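Protease Do-like 8, chloroplastic (Arabidopsis thaliana, PDB 4IC6) is a probable serine endopeptidase of the HtrA (Deg) family, working in the chloroplast thylakoid. Local coordinates at residues F25-E28 / G29-Q33. The protein carries 1 engineered substitution. Numbering follows the deposited sequence.
Sequences FPTE and GRIVQ
F25 O and G29 N meet at 2.7 Å where the first turn of helix 26-39 closes: F25, directly before the helix, is the N-cap residue, and its carbonyl accepts the first i to i+4 bond. E28 turns back over the same end: its CG sits between its own backbone N and carbonyl carbon (chi1 55°), and the otherwise extended chain brings OE2 to F25 N at 2.9 Å through the anti lone pair, the N-H...O angle being 166°. OE2 also hydrogen-bonds S211 OG and OE1 takes Q155 N, both of a second subunit, which ties this buried acid to the interface. A glutamine here, uncharged and with an amide nitrogen in place of one oxygen, would probably leave F25 N or a donor of the second subunit without its acceptor. T27 contributes chiefly its carbonyl, bonded to I31 N at 3.1 Å, while I31 CG1 packs 3.2 Å from T27 O. R30, whose CG lies 3.2 Å from P26 O, hydrogen-bonds Q155 of its own chain through NH1 and makes a cation-pi contact with F25 of a third subunit. The N-cap amide of F25 donating to the carboxylate of E28 at N3 is half of a capping box, here at the N-terminus of helix 26-39, packed against a second subunit.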
loop_
_atom_site.group_PDB
_atom_site.type_symbol
_atom_site.label_atom_id
_atom_site.label_comp_id
_atom_site.label_asym_id
_atom_site.label_seq_id
_atom_site.Cartn_x
_atom_site.Cartn_y
_atom_site.Cartn_z
ATOM N N PHE A 25 38.638 20.186 -1.127
ATOM C CA PHE A 25 38.476 21.113 -2.238
ATOM C C PHE A 25 37.652 22.325 -1.773
ATOM O O PHE A 25 37.037 22.283 -0.704
ATOM C CB PHE A 25 37.875 20.385 -3.452
ATOM C CG PHE A 25 38.855 19.452 -4.126
ATOM C CD1 PHE A 25 39.806 19.948 -5.011
ATOM C CD2 PHE A 25 38.853 18.091 -3.851
ATOM C CE1 PHE A 25 40.728 19.097 -5.629
ATOM C CE2 PHE A 25 39.778 17.232 -4.461
ATOM C CZ PHE A 25 40.714 17.734 -5.356
ATOM N N PRO A 26 37.669 23.421 -2.553
ATOM C CA PRO A 26 37.087 24.679 -2.056
ATOM C C PRO A 26 35.610 24.611 -1.687
ATOM O O PRO A 26 35.239 25.099 -0.619
ATOM C CB PRO A 26 37.314 25.656 -3.218
ATOM C CG PRO A 26 38.598 25.145 -3.849
ATOM C CD PRO A 26 38.449 23.625 -3.788
ATOM N N THR A 27 34.774 24.028 -2.541
ATOM C CA THR A 27 33.352 23.996 -2.248
ATOM C C THR A 27 33.044 23.067 -1.072
ATOM O O THR A 27 32.371 23.474 -0.119
ATOM C CB THR A 27 32.494 23.646 -3.482
ATOM O OG1 THR A 27 32.681 24.659 -4.472
ATOM C CG2 THR A 27 31.016 23.614 -3.111
ATOM N N GLU A 28 33.537 21.833 -1.106
ATOM C CA GLU A 28 33.301 20.963 0.051
ATOM C C GLU A 28 33.943 21.577 1.299
ATOM O O GLU A 28 33.376 21.505 2.378
ATOM C CB GLU A 28 33.792 19.527 -0.184
ATOM C CG GLU A 28 35.253 19.423 -0.581
ATOM C CD GLU A 28 35.788 17.994 -0.504
ATOM O OE1 GLU A 28 35.037 17.076 -0.084
ATOM O OE2 GLU A 28 36.972 17.795 -0.847
ATOM N N GLY A 29 35.103 22.211 1.142
ATOM C CA GLY A 29 35.748 22.903 2.249
ATOM C C GLY A 29 34.870 23.949 2.927
ATOM O O GLY A 29 34.781 23.979 4.159
ATOM N N ARG A 30 34.238 24.819 2.134
ATOM C CA ARG A 30 33.339 25.847 2.677
ATOM C C ARG A 30 32.171 25.214 3.416
ATOM O O ARG A 30 31.790 25.657 4.493
ATOM C CB ARG A 30 32.734 26.717 1.569
ATOM C CG ARG A 30 33.703 27.550 0.767
ATOM C CD ARG A 30 32.966 28.643 -0.037
ATOM N NE ARG A 30 32.095 28.129 -1.104
ATOM C CZ ARG A 30 30.774 27.992 -1.005
ATOM N NH1 ARG A 30 30.077 27.524 -2.033
ATOM N NH2 ARG A 30 30.147 28.319 0.119
ATOM N N ILE A 31 31.572 24.207 2.794
ATOM C CA ILE A 31 30.420 23.530 3.365
ATOM C C ILE A 31 30.773 22.961 4.726
ATOM O O ILE A 31 30.028 23.134 5.693
ATOM C CB ILE A 31 29.932 22.390 2.468
ATOM C CG1 ILE A 31 29.470 22.931 1.116
ATOM C CG2 ILE A 31 28.772 21.652 3.126
ATOM C CD1 ILE A 31 28.874 21.844 0.222
ATOM N N VAL A 32 31.906 22.271 4.794
ATOM C CA VAL A 32 32.377 21.712 6.065
ATOM C C VAL A 32 32.526 22.762 7.169
ATOM O O VAL A 32 32.098 22.537 8.310
ATOM C CB VAL A 32 33.675 20.894 5.882
ATOM C CG1 VAL A 32 34.397 20.703 7.217
ATOM C CG2 VAL A 32 33.356 19.533 5.235
ATOM N N GLN A 33 33.106 23.911 6.834
ATOM C CA GLN A 33 33.322 24.957 7.839
ATOM C C GLN A 33 32.005 25.645 8.235
ATOM O O GLN A 33 31.753 25.883 9.413
ATOM C CB GLN A 33 34.361 25.980 7.358
#